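Local coordinates for protein beta-galactosidase (Trichoderma reesei, PDB 3OG2) that probably hydrolyses terminal non-reducing beta-D-galactose residues in beta-D-galactosides, as a glycoside hydrolase of family 35, at residues S905-A919 / K930-V943. Residues are numbered along the deposited sequence; the frame is centred on the assembly and turned at random.
Sequences SFVFDNATAAAPYRA and KYVSNIGPQTEFPV. With NAG (2-acetamido-2-deoxy-beta-D-glucopyranose), chain C; NAG (2-acetamido-2-deoxy-beta-D-glucopyranose), chain B.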
ATOM      1  N   SER A 905       6.579  -5.217  16.842  1.00 10.38           N
ATOM      2  CA  SER A 905       7.619  -5.113  15.839  1.00  9.48           C
ATOM      3  C   SER A 905       8.937  -5.486  16.469  1.00  9.62           C
ATOM      4  O   SER A 905       9.058  -5.459  17.705  1.00 11.73           O
ATOM      5  CB  SER A 905       7.763  -3.674  15.310  1.00 10.38           C
ATOM      6  OG  SER A 905       7.852  -2.805  16.428  1.00 12.50           O
ATOM      7  N   PHE A 906       9.865  -5.875  15.660  1.00  9.80           N
ATOM      8  CA  PHE A 906      11.205  -6.275  16.083  1.00  8.87           C
ATOM      9  C   PHE A 906      12.168  -5.147  15.771  1.00  9.39           C
ATOM     10  O   PHE A 906      12.214  -4.723  14.635  1.00 10.60           O
ATOM     11  CB  PHE A 906      11.668  -7.558  15.400  1.00 10.51           C
ATOM     12  CG  PHE A 906      10.835  -8.757  15.815  1.00 10.66           C
ATOM     13  CD1 PHE A 906       9.610  -8.984  15.215  1.00 11.77           C
ATOM     14  CD2 PHE A 906      11.307  -9.617  16.790  1.00 12.37           C
ATOM     15  CE1 PHE A 906       8.830 -10.070  15.618  1.00 12.05           C
ATOM     16  CE2 PHE A 906      10.517 -10.696  17.197  1.00 12.81           C
ATOM     17  CZ  PHE A 906       9.296 -10.918  16.600  1.00 13.06           C
ATOM     18  N   VAL A 907      12.924  -4.686  16.787  1.00  9.81           N
ATOM     19  CA  VAL A 907      13.760  -3.500  16.565  1.00 10.85           C
ATOM     20  C   VAL A 907      15.232  -3.817  16.747  1.00 10.83           C
ATOM     21  O   VAL A 907      15.601  -4.283  17.861  1.00 13.74           O
ATOM     22  CB  VAL A 907      13.415  -2.330  17.508  1.00 12.20           C
ATOM     23  CG1 VAL A 907      14.292  -1.104  17.287  1.00 14.48           C
ATOM     24  CG2 VAL A 907      11.953  -1.956  17.265  1.00 15.66           C
ATOM     25  N   PHE A 908      16.050  -3.565  15.751  1.00 11.62           N
ATOM     26  CA  PHE A 908      17.483  -3.728  15.818  1.00 11.23           C
ATOM     27  C   PHE A 908      18.084  -2.378  16.251  1.00 12.58           C
ATOM     28  O   PHE A 908      17.710  -1.334  15.714  1.00 14.02           O
ATOM     29  CB  PHE A 908      17.999  -4.046  14.399  1.00 11.90           C
ATOM     30  CG  PHE A 908      17.713  -5.464  13.916  1.00 12.81           C
ATOM     31  CD1 PHE A 908      16.447  -5.848  13.477  1.00 14.26           C
ATOM     32  CD2 PHE A 908      18.678  -6.458  13.885  1.00 13.54           C
ATOM     33  CE1 PHE A 908      16.192  -7.154  13.029  1.00 15.44           C
ATOM     34  CE2 PHE A 908      18.469  -7.736  13.432  1.00 14.91           C
ATOM     35  CZ  PHE A 908      17.220  -8.090  12.990  1.00 15.28           C
ATOM     36  N   ASP A 909      19.052  -2.472  17.171  1.00 11.90           N
ATOM     37  CA  ASP A 909      19.805  -1.284  17.591  1.00 13.88           C
ATOM     38  C   ASP A 909      20.936  -1.013  16.607  1.00 12.56           C
ATOM     39  O   ASP A 909      21.718  -1.925  16.326  1.00 15.30           O
ATOM     40  CB  ASP A 909      20.347  -1.542  19.000  1.00 17.19           C
ATOM     41  CG  ASP A 909      21.033  -0.457  19.763  1.00 33.45           C
ATOM     42  OD1 ASP A 909      21.156   0.651  19.211  1.00 49.62           O
ATOM     43  OD2 ASP A 909      21.447  -0.683  20.923  1.00 50.81           O
ATOM     44  N   ASN A 910      21.048   0.168  16.051  1.00 16.05           N
ATOM     45  CA  ASN A 910      22.124   0.380  15.092  1.00 17.39           C
ATOM     46  C   ASN A 910      23.226   1.206  15.738  1.00 24.55           C
ATOM     47  O   ASN A 910      23.054   2.433  15.863  1.00 33.90           O
ATOM     48  CB  ASN A 910      21.619   1.096  13.851  1.00 17.93           C
ATOM     49  CG  ASN A 910      22.717   1.298  12.845  1.00 14.52           C
ATOM     50  OD1 ASN A 910      23.760   0.612  12.873  1.00 18.53           O
ATOM     51  ND2 ASN A 910      22.532   2.238  11.927  1.00 15.36           N
ATOM     52  N   ALA A 911      24.298   0.489  16.136  1.00 35.78           N
ATOM     53  CA  ALA A 911      25.418   1.063  16.888  1.00 36.00           C
ATOM     54  C   ALA A 911      26.533   1.580  15.977  1.00 41.62           C
ATOM     55  O   ALA A 911      27.139   0.779  15.282  1.00 59.21           O
ATOM     56  CB  ALA A 911      26.023   0.072  17.871  1.00 57.44           C
ATOM     57  N   THR A 912      26.764   2.882  16.023  1.00 55.65           N
ATOM     58  CA  THR A 912      27.467   3.648  15.006  1.00 60.75           C
ATOM     59  C   THR A 912      28.795   2.971  14.755  1.00 59.26           C
ATOM     60  O   THR A 912      29.303   2.802  13.651  1.00 62.67           O
ATOM     61  CB  THR A 912      27.708   5.118  15.374  1.00 69.41           C
ATOM     62  OG1 THR A 912      27.083   5.973  14.392  1.00 87.22           O
ATOM     63  CG2 THR A 912      29.183   5.504  15.357  1.00 86.77           C
ATOM     64  N   ALA A 913      29.361   2.568  15.911  1.00 64.50           N
ATOM     65  CA  ALA A 913      30.656   1.965  15.572  1.00 53.57           C
ATOM     66  C   ALA A 913      30.458   0.472  15.703  1.00 50.85           C
ATOM     67  O   ALA A 913      30.592  -0.058  16.816  1.00 75.64           O
ATOM     68  CB  ALA A 913      31.779   2.549  16.405  1.00 52.20           C
ATOM     69  N   ALA A 914      30.123  -0.123  14.545  1.00 44.12           N
ATOM     70  CA  ALA A 914      30.047  -1.574  14.620  1.00 35.47           C
ATOM     71  C   ALA A 914      30.316  -2.141  13.226  1.00 28.25           C
ATOM     72  O   ALA A 914      29.916  -1.576  12.203  1.00 26.95           O
ATOM     73  CB  ALA A 914      28.741  -1.988  15.244  1.00 30.91           C
ATOM     74  N   ALA A 915      31.027  -3.251  13.240  1.00 26.25           N
ATOM     75  CA  ALA A 915      31.284  -4.028  12.033  1.00 22.13           C
ATOM     76  C   ALA A 915      29.972  -4.316  11.288  1.00 19.07           C
ATOM     77  O   ALA A 915      28.902  -4.567  11.853  1.00 17.67           O
ATOM     78  CB  ALA A 915      31.992  -5.317  12.376  1.00 23.53           C
ATOM     79  N   PRO A 916      30.084  -4.262   9.969  1.00 16.33           N
ATOM     80  CA  PRO A 916      28.914  -4.422   9.118  1.00 14.76           C
ATOM     81  C   PRO A 916      28.361  -5.841   9.045  1.00 11.20           C
ATOM     82  O   PRO A 916      29.130  -6.820   9.009  1.00 13.47           O
ATOM     83  CB  PRO A 916      29.445  -3.996   7.734  1.00 16.34           C
ATOM     84  CG  PRO A 916      30.916  -4.300   7.833  1.00 18.33           C
ATOM     85  CD  PRO A 916      31.349  -4.005   9.237  1.00 20.09           C
ATOM     86  N   TYR A 917      27.019  -5.949   9.037  1.00 11.81           N
ATOM     87  CA  TYR A 917      26.410  -7.249   8.885  1.00 10.02           C
ATOM     88  C   TYR A 917      25.043  -7.102   8.189  1.00  9.19           C
ATOM     89  O   TYR A 917      24.483  -6.013   8.154  1.00  9.95           O
ATOM     90  CB  TYR A 917      26.235  -7.970  10.223  1.00 12.27           C
ATOM     91  CG  TYR A 917      25.247  -7.357  11.200  1.00 11.19           C
ATOM     92  CD1 TYR A 917      25.629  -6.299  12.036  1.00 11.77           C
ATOM     93  CD2 TYR A 917      23.970  -7.853  11.298  1.00 11.30           C
ATOM     94  CE1 TYR A 917      24.730  -5.751  12.928  1.00 11.79           C
ATOM     95  CE2 TYR A 917      23.070  -7.305  12.201  1.00 11.06           C
ATOM     96  CZ  TYR A 917      23.441  -6.273  13.005  1.00 11.23           C
ATOM     97  OH  TYR A 917      22.529  -5.762  13.899  1.00 13.24           O
ATOM     98  N   ARG A 918      24.634  -8.280   7.712  1.00  9.38           N
ATOM     99  CA  ARG A 918      23.296  -8.390   7.130  1.00 10.02           C
ATOM    100  C   ARG A 918      22.543  -9.400   7.973  1.00 10.47           C
ATOM    101  O   ARG A 918      23.168 -10.378   8.434  1.00 12.60           O
ATOM    102  CB  ARG A 918      23.349  -8.840   5.655  1.00 11.07           C
ATOM    103  CG  ARG A 918      24.230  -7.844   4.883  1.00 11.66           C
ATOM    104  CD  ARG A 918      24.461  -8.276   3.454  1.00 11.54           C
ATOM    105  NE  ARG A 918      23.293  -8.257   2.546  1.00 10.21           N
ATOM    106  CZ  ARG A 918      22.966  -7.245   1.779  1.00  8.62           C
ATOM    107  NH1 ARG A 918      23.677  -6.109   1.829  1.00  9.60           N
ATOM    108  NH2 ARG A 918      21.910  -7.345   0.984  1.00 10.38           N
ATOM    109  N   ALA A 919      21.281  -9.195   8.226  1.00  9.07           N
ATOM    110  CA  ALA A 919      20.518 -10.171   9.004  1.00  8.60           C
ATOM    111  C   ALA A 919      19.186 -10.410   8.295  1.00  7.92           C
ATOM    112  O   ALA A 919      18.657  -9.545   7.554  1.00 10.33           O
ATOM    113  CB  ALA A 919      20.237  -9.641  10.420  1.00 10.51           C
ATOM    114  N   LYS A 930      14.796  -8.030   6.024  1.00  8.03           N
ATOM    115  CA  LYS A 930      16.163  -8.025   5.601  1.00  8.87           C
ATOM    116  C   LYS A 930      16.727  -6.730   6.181  1.00  7.90           C
ATOM    117  O   LYS A 930      16.337  -5.638   5.854  1.00  9.86           O
ATOM    118  CB  LYS A 930      16.235  -8.030   4.046  1.00  9.75           C
ATOM    119  CG  LYS A 930      17.676  -8.034   3.557  1.00 14.66           C
ATOM    120  CD  LYS A 930      17.800  -8.484   2.095  1.00 19.01           C
ATOM    121  CE  LYS A 930      17.863  -9.988   1.950  1.00 16.78           C
ATOM    122  NZ  LYS A 930      18.121 -10.459   0.555  1.00 15.53           N
ATOM    123  N   TYR A 931      17.692  -6.919   7.080  1.00  8.53           N
ATOM    124  CA  TYR A 931      18.331  -5.828   7.797  1.00  8.03           C
ATOM    125  C   TYR A 931      19.749  -5.695   7.285  1.00  7.81           C
ATOM    126  O   TYR A 931      20.483  -6.675   7.241  1.00 10.27           O
ATOM    127  CB  TYR A 931      18.362  -6.180   9.301  1.00  9.30           C
ATOM    128  CG  TYR A 931      19.061  -5.105  10.122  1.00  9.84           C
ATOM    129  CD1 TYR A 931      18.386  -3.912  10.378  1.00 10.29           C
ATOM    130  CD2 TYR A 931      20.341  -5.280  10.593  1.00 11.58           C
ATOM    131  CE1 TYR A 931      19.010  -2.903  11.120  1.00 10.64           C
ATOM    132  CE2 TYR A 931      21.014  -4.315  11.352  1.00 11.67           C
ATOM    133  CZ  TYR A 931      20.315  -3.135  11.600  1.00 11.37           C
ATOM    134  OH  TYR A 931      20.908  -2.132  12.336  1.00 12.61           O
ATOM    135  N   VAL A 932      20.158  -4.472   6.933  1.00  9.31           N
ATOM    136  CA  VAL A 932      21.460  -4.282   6.344  1.00  8.96           C
ATOM    137  C   VAL A 932      22.124  -3.165   7.142  1.00  9.00           C
ATOM    138  O   VAL A 932      21.825  -1.978   6.988  1.00  9.60           O
ATOM    139  CB  VAL A 932      21.424  -3.957   4.822  1.00  8.75           C
ATOM    140  CG1 VAL A 932      22.849  -3.731   4.320  1.00 10.80           C
ATOM    141  CG2 VAL A 932      20.737  -5.091   4.055  1.00 10.46           C
ATOM    142  N   SER A 933      23.048  -3.577   8.015  1.00  9.64           N
ATOM    143  CA  SER A 933      23.447  -2.656   9.098  1.00 10.05           C
ATOM    144  C   SER A 933      24.215  -1.451   8.563  1.00  9.78           C
ATOM    145  O   SER A 933      24.190  -0.372   9.185  1.00 12.17           O
ATOM    146  CB  SER A 933      24.262  -3.404  10.172  1.00 11.53           C
ATOM    147  OG  SER A 933      25.628  -3.531   9.739  1.00 12.32           O
ATOM    148  N   ASN A 934      24.888  -1.612   7.410  1.00  9.69           N
ATOM    149  CA  ASN A 934      25.732  -0.539   6.869  1.00 11.73           C
ATOM    150  C   ASN A 934      25.032   0.205   5.728  1.00 11.00           C
ATOM    151  O   ASN A 934      25.670   1.053   5.123  1.00 13.48           O
ATOM    152  CB  ASN A 934      27.085  -1.095   6.385  1.00 11.20           C
ATOM    153  CG  ASN A 934      26.903  -2.131   5.275  1.00 11.57           C
ATOM    154  OD1 ASN A 934      26.005  -2.944   5.300  1.00 11.75           O
ATOM    155  ND2 ASN A 934      27.787  -2.080   4.258  1.00 16.88           N
ATOM    156  N   ILE A 935      23.743  -0.072   5.464  1.00 10.45           N
ATOM    157  CA  ILE A 935      23.044   0.600   4.378  1.00  9.40           C
ATOM    158  C   ILE A 935      21.712   1.174   4.873  1.00  9.19           C
ATOM    159  O   ILE A 935      21.403   2.361   4.605  1.00 10.42           O
ATOM    160  CB  ILE A 935      22.795  -0.325   3.182  1.00 10.12           C
ATOM    161  CG1 ILE A 935      24.144  -0.867   2.678  1.00 11.66           C
ATOM    162  CG2 ILE A 935      22.009   0.435   2.094  1.00 11.38           C
ATOM    163  CD1 ILE A 935      24.017  -1.773   1.429  1.00 10.20           C
ATOM    164  N   GLY A 936      20.890   0.425   5.607  1.00  9.71           N
ATOM    165  CA  GLY A 936      19.678   0.996   6.172  1.00 10.41           C
ATOM    166  C   GLY A 936      18.596   1.216   5.138  1.00 10.33           C
ATOM    167  O   GLY A 936      18.710   0.786   3.977  1.00 10.01           O
ATOM    168  N   PRO A 937      17.511   1.920   5.479  1.00  9.42           N
ATOM    169  CA  PRO A 937      17.345   2.626   6.762  1.00  9.39           C
ATOM    170  C   PRO A 937      16.535   1.864   7.788  1.00 10.32           C
ATOM    171  O   PRO A 937      16.323   2.363   8.913  1.00 12.94           O
ATOM    172  CB  PRO A 937      16.509   3.848   6.319  1.00 10.17           C
ATOM    173  CG  PRO A 937      15.575   3.233   5.314  1.00 10.01           C
ATOM    174  CD  PRO A 937      16.381   2.208   4.547  1.00 10.11           C
ATOM    175  N   GLN A 938      16.015   0.676   7.423  1.00  9.08           N
ATOM    176  CA  GLN A 938      15.053   0.051   8.367  1.00  8.92           C
ATOM    177  C   GLN A 938      15.677  -0.587   9.603  1.00  9.28           C
ATOM    178  O   GLN A 938      16.568  -1.431   9.456  1.00  9.60           O
ATOM    179  CB  GLN A 938      14.233  -0.993   7.582  1.00  8.77           C
ATOM    180  CG  GLN A 938      13.064  -1.533   8.436  1.00  9.23           C
ATOM    181  CD  GLN A 938      12.074  -2.318   7.619  1.00  7.54           C
ATOM    182  OE1 GLN A 938      12.305  -2.669   6.433  1.00  8.47           O
ATOM    183  NE2 GLN A 938      10.933  -2.619   8.236  1.00  7.94           N
ATOM    184  N   THR A 939      15.172  -0.209  10.765  1.00  9.26           N
ATOM    185  CA  THR A 939      15.601  -0.838  12.017  1.00  9.97           C
ATOM    186  C   THR A 939      14.429  -1.500  12.728  1.00  9.49           C
ATOM    187  O   THR A 939      14.624  -2.362  13.575  1.00 11.58           O
ATOM    188  CB  THR A 939      16.214   0.189  12.994  1.00 11.21           C
ATOM    189  OG1 THR A 939      15.311   1.318  13.131  1.00 13.52           O
ATOM    190  CG2 THR A 939      17.568   0.713  12.500  1.00 14.12           C
ATOM    191  N   GLU A 940      13.183  -1.115  12.391  1.00  9.09           N
ATOM    192  CA  GLU A 940      11.982  -1.624  13.077  1.00  9.53           C
ATOM    193  C   GLU A 940      11.169  -2.413  12.074  1.00  8.78           C
ATOM    194  O   GLU A 940      10.783  -1.870  10.999  1.00  9.53           O
ATOM    195  CB  GLU A 940      11.215  -0.442  13.657  1.00 11.72           C
ATOM    196  CG  GLU A 940       9.857  -0.881  14.234  1.00 13.65           C
ATOM    197  CD  GLU A 940       9.254   0.123  15.167  1.00 17.83           C
ATOM    198  OE1 GLU A 940       9.818   1.204  15.419  1.00 25.19           O
ATOM    199  OE2 GLU A 940       8.157  -0.178  15.699  1.00 19.93           O
ATOM    200  N   PHE A 941      10.886  -3.675  12.385  1.00  8.70           N
ATOM    201  CA  PHE A 941      10.271  -4.666  11.494  1.00  8.22           C
ATOM    202  C   PHE A 941       8.939  -5.116  12.054  1.00  8.11           C
ATOM    203  O   PHE A 941       8.933  -5.994  12.930  1.00  8.62           O
ATOM    204  CB  PHE A 941      11.220  -5.894  11.308  1.00  7.86           C
ATOM    205  CG  PHE A 941      12.466  -5.442  10.555  1.00  8.25           C
ATOM    206  CD1 PHE A 941      13.560  -4.904  11.188  1.00  9.53           C
ATOM    207  CD2 PHE A 941      12.501  -5.565   9.142  1.00  8.70           C
ATOM    208  CE1 PHE A 941      14.712  -4.505  10.471  1.00  9.95           C
ATOM    209  CE2 PHE A 941      13.654  -5.203   8.428  1.00  8.26           C
ATOM    210  CZ  PHE A 941      14.736  -4.662   9.079  1.00  9.89           C
ATOM    211  N   PRO A 942       7.832  -4.520  11.630  1.00  7.70           N
ATOM    212  CA  PRO A 942       6.515  -4.946  12.168  1.00  8.29           C
ATOM    213  C   PRO A 942       6.180  -6.314  11.611  1.00  7.74           C
ATOM    214  O   PRO A 942       6.543  -6.658  10.451  1.00  9.22           O
ATOM    215  CB  PRO A 942       5.538  -3.927  11.581  1.00  9.59           C
ATOM    216  CG  PRO A 942       6.221  -3.413  10.361  1.00 12.92           C
ATOM    217  CD  PRO A 942       7.697  -3.421  10.667  1.00  8.87           C
ATOM    218  N   VAL A 943       5.489  -7.120  12.393  1.00  7.96           N
ATOM    219  CA  VAL A 943       5.028  -8.454  11.996  1.00  7.84           C
ATOM    220  C   VAL A 943       3.593  -8.556  12.431  1.00  8.24           C
ATOM    221  O   VAL A 943       3.363  -8.332  13.609  1.00  9.62           O
ATOM    222  CB  VAL A 943       5.902  -9.575  12.572  1.00  7.99           C
ATOM    223  CG1 VAL A 943       5.378 -10.911  12.072  1.00 10.69           C
ATOM    224  CG2 VAL A 943       7.366  -9.329  12.168  1.00  8.90           C
TER
HETATM  225  C1  NAG C   1      23.417   2.373  10.809  1.00 14.32           C
HETATM  226  C2  NAG C   1      22.533   2.586   9.568  1.00 12.47           C
HETATM  227  C3  NAG C   1      23.455   2.862   8.371  1.00 12.84           C
HETATM  228  C4  NAG C   1      24.368   4.066   8.648  1.00 15.89           C
HETATM  229  C5  NAG C   1      25.078   3.877  10.010  1.00 19.25           C
HETATM  230  C6  NAG C   1      25.869   5.118  10.414  1.00 28.12           C
HETATM  231  C7  NAG C   1      20.492   1.244   9.491  1.00 11.36           C
HETATM  232  C8  NAG C   1      19.941  -0.175   9.518  1.00 13.42           C
HETATM  233  N2  NAG C   1      21.800   1.335   9.324  1.00 11.95           N
HETATM  234  O3  NAG C   1      22.658   3.066   7.218  1.00 14.69           O
HETATM  235  O4  NAG C   1      25.386   4.081   7.660  1.00 16.81           O
HETATM  236  O5  NAG C   1      24.145   3.571  11.024  1.00 16.61           O
HETATM  237  O6  NAG C   1      26.690   4.741  11.539  1.00 37.15           O
HETATM  238  O7  NAG C   1      19.776   2.213   9.670  1.00 16.04           O
HETATM  239  C1  NAG B   2      25.389   4.988   6.738  1.00 19.23           C
HETATM  240  C2  NAG B   2      26.755   5.011   6.038  1.00 23.68           C
HETATM  241  C3  NAG B   2      26.732   6.043   4.909  1.00 19.77           C
HETATM  242  C4  NAG B   2      25.577   5.740   3.947  1.00 16.04           C
HETATM  243  C5  NAG B   2      24.265   5.610   4.746  1.00 14.41           C
HETATM  244  C6  NAG B   2      23.032   5.293   3.887  1.00 12.88           C
HETATM  245  C7  NAG B   2      28.705   4.662   7.397  1.00 38.67           C
HETATM  246  C8  NAG B   2      29.501   5.191   8.560  1.00 46.36           C
HETATM  247  N2  NAG B   2      27.778   5.524   6.952  1.00 30.01           N
HETATM  248  O3  NAG B   2      27.956   5.921   4.192  1.00 25.98           O
HETATM  249  O4  NAG B   2      25.497   6.848   3.081  1.00 17.77           O
HETATM  250  O5  NAG B   2      24.406   4.642   5.768  1.00 14.40           O
HETATM  251  O6  NAG B   2      23.190   4.006   3.290  1.00 13.13           O
HETATM  252  O7  NAG B   2      28.441   3.447   7.339  1.00 45.87           O
HETATM  253  O   HOH W   1      22.801  -3.074  14.133  1.00 13.88           O
HETATM  254  O   HOH W   2      26.965  -2.419  11.871  1.00 21.64           O
HETATM  255  O   HOH W   3      25.781  -5.105   3.428  1.00 11.19           O
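Tyr931 lies flat against Phe908 in an offset stack, the ring centroids 4.3 Å apart and the planes turned by only 11°. The two side chains run in opposite directions, so each CB fits under the other's ring face. Tyr931 gets there with CG anti to its own N (chi1 178°). The hydroxyl end of Tyr917 comes in obliquely, its OH 3.3 Å from CE2 of Tyr931. Phe941 meets Phe908 at a steep slant near CD1, with CE1 of Phe941 3.7 Å from CD1 of Phe908. Ser933 fills the hollow over one face of the Tyr917 ring with its CB. Its OG accepts the N-H of Tyr917 at 2.9 Å. One water joins the hydroxyls of Tyr917 and Tyr931 to the carbonyl of Asp909.

This aromatic cluster lies between two antiparallel sheets of the second all-beta domain. Strand 917-919 pairs antiparallel with strand 930-932 in a hairpin of one sheet. Strand 905-908 pairs antiparallel with strand 940-943 in the other. Phe906 adds to the same interior, its edge against CG2 of Val943. On the other face of strands 905-908 and 940-943, where Val907 also sits, Ser905 OG donates to Glu940 OE2 (2.7 Å). Val932 lies alongside Arg918 under one face of its guanidinium, which makes a salt bridge with Asp783.

Asn910 carries an N-linked glycan, whose first sugar folds back over the 933-939 loop. The sugar's N2 donates to Ser933 O at 2.9 Å. Its acetyl methyl, C8, settles against Tyr931, 3.3 Å from CE1. With an alanine at Tyr931, a gap would probably open beside Phe908, Tyr917 and this methyl, and the shared water would lose one partner. The second sugar's O6 donates to Ile935 O.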